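Side-chain contacts in prophenoloxidase b (PDB 3WKY), which is the inactive precursor of a type 3 copper enzyme that probably hydroxylates monophenols and oxidises o-diphenols: residues His262-Thr265 with Gln269-Ser272; Pro68-Asn73 with Thr376-Met381; Leu17-Thr22 with Pro139-Pro144. All coordinates share one frame; numbering follows the deposited sequence.

Interaction 1: His262-Thr265 with Gln269-Ser272; sequences HLTT and QEWS. With NA (sodium ion), chain P.
Leu263 to Thr265 runs beside Gln269 to Trp271 in the opposite sense, with one antiparallel beta bridge at Thr264 and Glu270, whose CA atoms lie 3.9 Å apart. These two form a non-hydrogen-bonded pair, the bonds lying on the flanking residues: Trp271 N gives to Leu263 O, and Thr265 N gives to Gln269 O at 2.9 Å. Beyond the first bond a water takes the N-H of Leu263 and donates to Trp271 O, extending the pairing where the chains diverge.

The indole of Trp271 lies against the residues on either side of Thr264, Leu263 and Thr265. Its CD1 meets Leu263 CB at 3.5 Å, while Leu263 O sits in the ring plane at the edge. Farther along the ring, the methyl CG2 of Thr265 approaches NE1 obliquely, the two side chains crossing at about a right angle. A large flat aromatic suits this place because it can span both residues. The whole is a tight hairpin-like loop, with three residues between its arms, in the copper-containing domain of the hemocyanin family, within the long connection from helix 218-239 to helix 294-310.

Thr265 divides its two branches: chi1 of 72° sets OG1 between the backbone N and the carbonyl carbon, where it binds the sodium ion at 2.8 Å and weakly accepts from Gln269 N. Thr264 OG1 pairs with Thr145 and, through a second water that donates to Glu270 OE2, with the carboxylate of its bridge partner. Near the second subunit, Glu270 OE1 faces Glu270 OE2 of that neighbouring chain.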
loop_
_atom_site.group_PDB
_atom_site.type_symbol
_atom_site.label_atom_id
_atom_site.label_comp_id
_atom_site.label_asym_id
_atom_site.label_seq_id
_atom_site.Cartn_x
_atom_site.Cartn_y
_atom_site.Cartn_z
ATOM N N HIS A 262 0.836 -22.924 -23.669
ATOM C CA HIS A 262 0.401 -23.255 -25.031
ATOM C C HIS A 262 0.339 -24.769 -25.263
ATOM O O HIS A 262 0.842 -25.272 -26.266
ATOM C CB HIS A 262 1.296 -22.565 -26.070
ATOM C CG HIS A 262 1.189 -21.069 -26.053
ATOM N ND1 HIS A 262 1.969 -20.274 -25.239
ATOM C CD2 HIS A 262 0.377 -20.225 -26.732
ATOM C CE1 HIS A 262 1.647 -19.005 -25.427
ATOM N NE2 HIS A 262 0.690 -18.948 -26.332
ATOM N N LEU A 263 -0.273 -25.481 -24.319
ATOM C CA LEU A 263 -0.433 -26.939 -24.397
ATOM C C LEU A 263 -1.894 -27.330 -24.237
ATOM O O LEU A 263 -2.616 -26.723 -23.441
ATOM C CB LEU A 263 0.367 -27.633 -23.292
ATOM C CG LEU A 263 1.893 -27.503 -23.327
ATOM C CD1 LEU A 263 2.491 -28.198 -22.111
ATOM C CD2 LEU A 263 2.478 -28.078 -24.618
ATOM N N THR A 264 -2.317 -28.364 -24.965
ATOM C CA THR A 264 -3.683 -28.881 -24.872
ATOM C C THR A 264 -3.612 -30.402 -24.804
ATOM O O THR A 264 -2.912 -31.019 -25.616
ATOM C CB THR A 264 -4.503 -28.475 -26.110
ATOM O OG1 THR A 264 -4.494 -27.042 -26.243
ATOM C CG2 THR A 264 -5.949 -28.972 -26.007
ATOM N N THR A 265 -4.312 -31.012 -23.849
ATOM C CA THR A 265 -4.247 -32.479 -23.710
ATOM C C THR A 265 -5.033 -33.161 -24.824
ATOM O O THR A 265 -5.777 -32.507 -25.553
ATOM C CB THR A 265 -4.811 -32.992 -22.373
ATOM O OG1 THR A 265 -6.243 -32.867 -22.364
ATOM C CG2 THR A 265 -4.209 -32.238 -21.192
ATOM N N GLN A 269 -8.435 -30.610 -23.580
ATOM C CA GLN A 269 -8.359 -29.723 -22.427
ATOM C C GLN A 269 -7.079 -28.879 -22.433
ATOM O O GLN A 269 -5.997 -29.401 -22.152
ATOM C CB GLN A 269 -8.414 -30.568 -21.157
ATOM C CG GLN A 269 -9.716 -31.321 -20.978
ATOM C CD GLN A 269 -10.592 -30.702 -19.902
ATOM O OE1 GLN A 269 -10.318 -30.845 -18.706
ATOM N NE2 GLN A 269 -11.648 -30.004 -20.321
ATOM N N GLU A 270 -7.205 -27.587 -22.747
ATOM C CA GLU A 270 -6.054 -26.680 -22.737
ATOM C C GLU A 270 -5.592 -26.378 -21.310
ATOM O O GLU A 270 -6.417 -26.050 -20.459
ATOM C CB GLU A 270 -6.389 -25.370 -23.453
ATOM C CG GLU A 270 -5.292 -24.318 -23.296
ATOM C CD GLU A 270 -5.422 -23.139 -24.243
ATOM O OE1 GLU A 270 -5.427 -21.984 -23.753
ATOM O OE2 GLU A 270 -5.490 -23.362 -25.473
ATOM N N TRP A 271 -4.287 -26.495 -21.050
ATOM C CA TRP A 271 -3.751 -26.250 -19.721
ATOM C C TRP A 271 -3.957 -24.784 -19.352
ATOM O O TRP A 271 -3.773 -23.885 -20.182
ATOM C CB TRP A 271 -2.246 -26.562 -19.660
ATOM C CG TRP A 271 -1.922 -28.038 -19.768
ATOM C CD1 TRP A 271 -1.884 -28.790 -20.910
ATOM C CD2 TRP A 271 -1.588 -28.928 -18.688
ATOM N NE1 TRP A 271 -1.562 -30.094 -20.605
ATOM C CE2 TRP A 271 -1.366 -30.204 -19.253
ATOM C CE3 TRP A 271 -1.448 -28.766 -17.303
ATOM C CZ2 TRP A 271 -1.020 -31.314 -18.477
ATOM C CZ3 TRP A 271 -1.117 -29.869 -16.536
ATOM C CH2 TRP A 271 -0.905 -31.131 -17.126
ATOM N N SER A 272 -4.298 -24.550 -18.093
ATOM C CA SER A 272 -4.435 -23.192 -17.585
ATOM C C SER A 272 -3.098 -22.467 -17.633
ATOM O O SER A 272 -2.033 -23.087 -17.564
ATOM C CB SER A 272 -4.970 -23.221 -16.158
ATOM O OG SER A 272 -6.310 -23.695 -16.168
HETATM NA NA NA P . -6.887 -34.295 -20.001
HETATM O O HOH W 1 -2.141 -23.658 -22.611
HETATM O O HOH W 2 -6.566 -25.514 -27.249
#

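Interaction 2: Pro68-Asn73 with Thr376-Met381. With CUO (Cu2-o2 cluster), chain J.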
loop_
_atom_site.group_PDB
_atom_site.type_symbol
_atom_site.label_atom_id
_atom_site.label_comp_id
_atom_site.label_asym_id
_atom_site.label_seq_id
_atom_site.Cartn_x
_atom_site.Cartn_y
_atom_site.Cartn_z
ATOM N N PRO A 68 -5.620 -34.437 -16.421
ATOM C CA PRO A 68 -4.270 -35.003 -16.289
ATOM C C PRO A 68 -4.084 -35.795 -14.996
ATOM O O PRO A 68 -4.925 -35.726 -14.095
ATOM C CB PRO A 68 -3.370 -33.755 -16.256
ATOM C CG PRO A 68 -4.184 -32.663 -16.880
ATOM C CD PRO A 68 -5.600 -32.963 -16.475
ATOM N N PHE A 69 -2.983 -36.547 -14.914
ATOM C CA PHE A 69 -2.514 -37.090 -13.643
ATOM C C PHE A 69 -1.800 -35.968 -12.892
ATOM O O PHE A 69 -0.751 -35.471 -13.335
ATOM C CB PHE A 69 -1.533 -38.254 -13.894
ATOM C CG PHE A 69 -0.698 -38.639 -12.698
ATOM C CD1 PHE A 69 -1.282 -38.893 -11.467
ATOM C CD2 PHE A 69 0.687 -38.794 -12.824
ATOM C CE1 PHE A 69 -0.510 -39.252 -10.371
ATOM C CE2 PHE A 69 1.464 -39.166 -11.735
ATOM C CZ PHE A 69 0.873 -39.393 -10.506
ATOM N N PHE A 70 -2.369 -35.568 -11.761
ATOM C CA PHE A 70 -1.795 -34.501 -10.954
ATOM C C PHE A 70 -0.903 -35.103 -9.878
ATOM O O PHE A 70 -1.349 -35.422 -8.770
ATOM C CB PHE A 70 -2.913 -33.648 -10.367
ATOM C CG PHE A 70 -3.656 -32.860 -11.402
ATOM C CD1 PHE A 70 -2.963 -32.107 -12.338
ATOM C CD2 PHE A 70 -5.037 -32.915 -11.479
ATOM C CE1 PHE A 70 -3.639 -31.390 -13.314
ATOM C CE2 PHE A 70 -5.718 -32.200 -12.446
ATOM C CZ PHE A 70 -5.020 -31.442 -13.365
ATOM N N ALA A 71 0.372 -35.262 -10.232
ATOM C CA ALA A 71 1.295 -36.073 -9.463
ATOM C C ALA A 71 1.514 -35.608 -8.025
ATOM O O ALA A 71 1.845 -36.418 -7.158
ATOM C CB ALA A 71 2.625 -36.184 -10.206
ATOM N N PHE A 72 1.317 -34.318 -7.759
ATOM C CA PHE A 72 1.611 -33.785 -6.427
ATOM C C PHE A 72 0.403 -33.853 -5.514
ATOM O O PHE A 72 0.507 -33.588 -4.312
ATOM C CB PHE A 72 2.127 -32.339 -6.527
ATOM C CG PHE A 72 3.284 -32.191 -7.468
ATOM C CD1 PHE A 72 4.567 -32.511 -7.058
ATOM C CD2 PHE A 72 3.084 -31.776 -8.783
ATOM C CE1 PHE A 72 5.627 -32.410 -7.931
ATOM C CE2 PHE A 72 4.143 -31.672 -9.662
ATOM C CZ PHE A 72 5.419 -31.980 -9.230
ATOM N N ASN A 73 -0.738 -34.210 -6.096
ATOM C CA ASN A 73 -1.994 -34.305 -5.369
ATOM C C ASN A 73 -2.138 -35.681 -4.722
ATOM O O ASN A 73 -1.929 -36.712 -5.372
ATOM C CB ASN A 73 -3.163 -34.020 -6.313
ATOM C CG ASN A 73 -4.512 -34.288 -5.669
ATOM O OD1 ASN A 73 -5.021 -35.413 -5.706
ATOM N ND2 ASN A 73 -5.101 -33.253 -5.077
ATOM N N THR A 376 -12.061 -24.342 -13.938
ATOM C CA THR A 376 -10.869 -24.402 -14.779
ATOM C C THR A 376 -9.993 -25.599 -14.511
ATOM O O THR A 376 -10.139 -26.275 -13.492
ATOM C CB THR A 376 -9.974 -23.186 -14.553
ATOM O OG1 THR A 376 -9.575 -23.159 -13.177
ATOM C CG2 THR A 376 -10.708 -21.909 -14.902
ATOM N N THR A 377 -9.056 -25.797 -15.440
ATOM C CA THR A 377 -8.006 -26.802 -15.389
ATOM C C THR A 377 -6.824 -26.323 -14.518
ATOM O O THR A 377 -6.763 -25.165 -14.129
ATOM C CB THR A 377 -7.503 -27.093 -16.835
ATOM O OG1 THR A 377 -7.202 -25.855 -17.503
ATOM C CG2 THR A 377 -8.572 -27.811 -17.646
ATOM N N SER A 378 -5.892 -27.213 -14.204
ATOM C CA SER A 378 -4.687 -26.818 -13.471
ATOM C C SER A 378 -3.614 -26.305 -14.433
ATOM O O SER A 378 -3.658 -26.583 -15.637
ATOM C CB SER A 378 -4.145 -27.997 -12.669
ATOM O OG SER A 378 -2.804 -27.772 -12.245
ATOM N N GLY A 379 -2.661 -25.533 -13.915
ATOM C CA GLY A 379 -1.527 -25.111 -14.724
ATOM C C GLY A 379 -0.476 -26.217 -14.729
ATOM O O GLY A 379 -0.636 -27.218 -14.023
ATOM N N VAL A 380 0.584 -26.044 -15.518
ATOM C CA VAL A 380 1.594 -27.099 -15.693
ATOM C C VAL A 380 2.387 -27.473 -14.437
ATOM O O VAL A 380 2.975 -28.561 -14.376
ATOM C CB VAL A 380 2.570 -26.794 -16.853
ATOM C CG1 VAL A 380 1.813 -26.731 -18.179
ATOM C CG2 VAL A 380 3.362 -25.488 -16.605
ATOM N N MET A 381 2.405 -26.604 -13.430
ATOM C CA MET A 381 3.095 -26.940 -12.173
ATOM C C MET A 381 2.445 -28.123 -11.460
ATOM O O MET A 381 3.054 -28.727 -10.580
ATOM C CB MET A 381 3.151 -25.737 -11.222
ATOM C CG MET A 381 4.276 -24.773 -11.553
ATOM S SD MET A 381 5.917 -25.482 -11.216
ATOM C CE MET A 381 5.993 -25.359 -9.433
HETATM CU CU1 CUO J . 10.544 -32.640 -9.144
HETATM CU CU2 CUO J . 8.861 -30.004 -7.357
HETATM O O1 CUO J . 9.299 -31.894 -7.772
HETATM O O2 CUO J . 8.830 -31.179 -9.195
#
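Phe70 and Phe72, two residues apart, reach segment 376-381 at separate points, Phe70 at Ser378 and Phe72 at the backbone of Met381. The apolar part is small: Phe70 brings CE1 to within 3.5 Å of Ser378 CB, and its CZ lies nearly as close. Serine suits this place, being slim enough to sit against the phenyl ring while its hydroxyl is engaged elsewhere. With OG anti to the backbone N (chi1 164°), Ser378 can donate to Gly379 O at 2.9 Å, in the carbonyl plane and on a lone pair, so the polar group is satisfied within its own loop.

The second kind of contact sets a ring against a carbonyl. Phe72 CE2 comes to 3.3 Å from Met381 O, an oxygen that also pairs with ND1 of His361, a residue of the copper pocket. Phe72 stacks its ring on the imidazole of His361, so both segments of the contact touch this histidine.

The third kind is with the ligand. Phe72 CZ points an edge at the dicopper-dioxygen cluster, 3.5 Å from CUO O2. A type I turn from Phe70 to Asn73, closed by Asn73 N bonding to Phe70 O, carries the ring on a loop of the all-alpha domain, just before helix 74-89, into the site of the copper-containing domain. With the ring of Phe72 cut back to an alanine, His361 would probably lose its stacking partner and a gap would open beside the bound dioxygen.

Since a phenyl ring offers neither a ligand atom nor a proton to the cluster, Phe72 presents the dioxygen with a non-coordinating, apolar wall, consistent with the placeholder phenylalanine of arthropod prophenoloxidases, which keeps substrate out before activation; the bond to Met381 O is likely to help orient the His361 imidazole.

Interaction 3: Leu17-Thr22 with Pro139-Pro144; sequences LPYEST and PDRFVP
Tyr19 reaches over to Asp140 and Arg141 with the end of its side chain, for the backbones stay well apart: its CA is 11.0 Å from that of Asp140. From CB, which points toward segment 139-144, the ring takes its course with CG anti to the carbonyl carbon (chi1 -62°), and a phenol is long enough to bridge the distance. Farther out, CE2 comes to 3.3 Å from Asp140 OD2, which lies at the ring edge, near its plane. At the tip, OH donates to that same oxygen at 2.7 Å, approaching from above the carboxylate plane, with ring and carboxylate turned 62° from each other. OH is also an acceptor: Arg141 NH1 gives it a weak bond of 3.0 Å, bent to 127°, and the backbone N of Gly266 is a further hydrogen-bond partner of OH, from the turn between the arms of 262-265 and 269-272.

Asp140 and Arg141 are neighbours on a short 3-10 segment and form a salt bridge of their own. Asp140 OD1 receives Arg141 NH1 on its syn lone pair, at 2.8 Å, and the oxygen lies almost in the guanidinium plane. NH1 therefore serves both the carboxylate and the phenol, while NE is taken up by a second salt bridge, to Glu385.

The contact ties the loop before helix 22-29 to the loop before helix 145-160 in the copper-containing domain. Its chemistry is that of a compact polar cluster in a buried place: one carboxylate shares its two oxygens between a phenol and a guanidinium, and the nearby guanidinium would be expected to keep Asp140 ionised, so that its OD2 is available as acceptor for the phenol.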
loop_
_atom_site.group_PDB
_atom_site.type_symbol
_atom_site.label_atom_id
_atom_site.label_comp_id
_atom_site.label_asym_id
_atom_site.label_seq_id
_atom_site.Cartn_x
_atom_site.Cartn_y
_atom_site.Cartn_z
ATOM N N LEU A 17 -1.383 -45.139 -28.136
ATOM C CA LEU A 17 -2.699 -44.531 -28.345
ATOM C C LEU A 17 -3.517 -44.400 -27.055
ATOM O O LEU A 17 -4.621 -44.933 -26.967
ATOM C CB LEU A 17 -3.486 -45.340 -29.389
ATOM C CG LEU A 17 -2.781 -45.588 -30.726
ATOM C CD1 LEU A 17 -3.688 -46.377 -31.677
ATOM C CD2 LEU A 17 -2.324 -44.289 -31.383
ATOM N N PRO A 18 -2.971 -43.694 -26.043
ATOM C CA PRO A 18 -3.608 -43.697 -24.720
ATOM C C PRO A 18 -4.970 -43.000 -24.669
ATOM O O PRO A 18 -5.717 -43.226 -23.714
ATOM C CB PRO A 18 -2.581 -42.963 -23.834
ATOM C CG PRO A 18 -1.788 -42.122 -24.779
ATOM C CD PRO A 18 -1.717 -42.912 -26.060
ATOM N N TYR A 19 -5.291 -42.172 -25.660
ATOM C CA TYR A 19 -6.593 -41.505 -25.669
ATOM C C TYR A 19 -7.639 -42.288 -26.459
ATOM O O TYR A 19 -8.792 -41.864 -26.556
ATOM C CB TYR A 19 -6.483 -40.100 -26.250
ATOM C CG TYR A 19 -5.589 -39.167 -25.463
ATOM C CD1 TYR A 19 -6.044 -38.550 -24.303
ATOM C CD2 TYR A 19 -4.296 -38.892 -25.891
ATOM C CE1 TYR A 19 -5.227 -37.688 -23.586
ATOM C CE2 TYR A 19 -3.477 -38.031 -25.187
ATOM C CZ TYR A 19 -3.949 -37.431 -24.036
ATOM O OH TYR A 19 -3.128 -36.571 -23.340
ATOM N N GLU A 20 -7.240 -43.415 -27.040
ATOM C CA GLU A 20 -8.182 -44.221 -27.815
ATOM C C GLU A 20 -8.685 -45.388 -26.983
ATOM O O GLU A 20 -8.091 -45.728 -25.962
ATOM C CB GLU A 20 -7.545 -44.712 -29.117
ATOM C CG GLU A 20 -6.995 -43.602 -30.017
ATOM C CD GLU A 20 -8.074 -42.671 -30.555
ATOM O OE1 GLU A 20 -9.256 -43.069 -30.574
ATOM O OE2 GLU A 20 -7.739 -41.540 -30.968
ATOM N N SER A 21 -9.798 -45.984 -27.401
ATOM C CA SER A 21 -10.339 -47.140 -26.697
ATOM C C SER A 21 -9.401 -48.330 -26.834
ATOM O O SER A 21 -8.554 -48.368 -27.728
ATOM C CB SER A 21 -11.705 -47.527 -27.265
ATOM O OG SER A 21 -11.561 -48.052 -28.572
ATOM N N THR A 22 -9.556 -49.297 -25.937
ATOM C CA THR A 22 -8.801 -50.541 -26.023
ATOM C C THR A 22 -9.130 -51.260 -27.338
ATOM O O THR A 22 -8.259 -51.869 -27.962
ATOM C CB THR A 22 -9.109 -51.459 -24.832
ATOM O OG1 THR A 22 -8.948 -50.726 -23.610
ATOM C CG2 THR A 22 -8.174 -52.668 -24.824
ATOM N N PRO A 139 2.654 -36.931 -26.966
ATOM C CA PRO A 139 3.266 -35.758 -27.597
ATOM C C PRO A 139 2.580 -34.437 -27.230
ATOM O O PRO A 139 3.251 -33.400 -27.287
ATOM C CB PRO A 139 3.130 -36.044 -29.107
ATOM C CG PRO A 139 2.139 -37.154 -29.217
ATOM C CD PRO A 139 2.234 -37.941 -27.960
ATOM N N ASP A 140 1.304 -34.477 -26.851
ATOM C CA ASP A 140 0.568 -33.259 -26.493
ATOM C C ASP A 140 1.193 -32.535 -25.293
ATOM O O ASP A 140 0.951 -31.338 -25.100
ATOM C CB ASP A 140 -0.903 -33.567 -26.187
ATOM C CG ASP A 140 -1.075 -34.411 -24.927
ATOM O OD1 ASP A 140 -1.053 -33.851 -23.808
ATOM O OD2 ASP A 140 -1.233 -35.643 -25.043
ATOM N N ARG A 141 1.982 -33.256 -24.493
ATOM C CA ARG A 141 2.625 -32.668 -23.314
ATOM C C ARG A 141 3.860 -31.850 -23.645
ATOM O O ARG A 141 4.351 -31.116 -22.784
ATOM C CB ARG A 141 3.003 -33.746 -22.280
ATOM C CG ARG A 141 1.828 -34.548 -21.714
ATOM C CD ARG A 141 0.877 -33.713 -20.850
ATOM N NE ARG A 141 0.172 -34.553 -19.887
ATOM C CZ ARG A 141 -0.995 -35.160 -20.119
ATOM N NH1 ARG A 141 -1.604 -35.038 -21.295
ATOM N NH2 ARG A 141 -1.551 -35.903 -19.174
ATOM N N PHE A 142 4.360 -31.957 -24.879
ATOM C CA PHE A 142 5.656 -31.380 -25.229
ATOM C C PHE A 142 5.601 -30.456 -26.446
ATOM O O PHE A 142 6.522 -29.675 -26.683
ATOM C CB PHE A 142 6.685 -32.502 -25.477
ATOM C CG PHE A 142 6.737 -33.516 -24.377
ATOM C CD1 PHE A 142 7.503 -33.282 -23.234
ATOM C CD2 PHE A 142 6.006 -34.689 -24.466
ATOM C CE1 PHE A 142 7.540 -34.204 -22.210
ATOM C CE2 PHE A 142 6.037 -35.622 -23.438
ATOM C CZ PHE A 142 6.811 -35.376 -22.307
ATOM N N VAL A 143 4.521 -30.561 -27.213
ATOM C CA VAL A 143 4.400 -29.871 -28.498
ATOM C C VAL A 143 3.239 -28.873 -28.406
ATOM O O VAL A 143 2.170 -29.228 -27.915
ATOM C CB VAL A 143 4.121 -30.899 -29.627
ATOM C CG1 VAL A 143 3.927 -30.213 -30.970
ATOM C CG2 VAL A 143 5.256 -31.936 -29.700
ATOM N N PRO A 144 3.457 -27.625 -28.862
ATOM C CA PRO A 144 2.430 -26.590 -28.672
ATOM C C PRO A 144 1.125 -26.931 -29.349
ATOM O O PRO A 144 1.105 -27.602 -30.387
ATOM C CB PRO A 144 3.030 -25.363 -29.356
ATOM C CG PRO A 144 4.509 -25.612 -29.360
ATOM C CD PRO A 144 4.667 -27.090 -29.504
#

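Overall arrangement
Interaction 1 lies between the other two, its centre 11 Å from that of interaction 2 and 12 Å from that of interaction 3, while those two are 16 Å apart. It meets interaction 2 through Ser272 OG, 2.6 Å from Thr377 O and probably hydrogen-bonded to it, and through Trp271, whose CH2 packs on Pro68 CG. Toward interaction 3 it packs Thr264 O on Asp140 CB and Leu263 on the backbone of 139-144. Interaction 2 alone touches the copper site, through Phe72; the side chain of Trp271 is about 12 Å from the cluster. The sodium ion, bound by Thr265, is about 5 Å from the Tyr19 side chain and about 7 Å from that of Phe70.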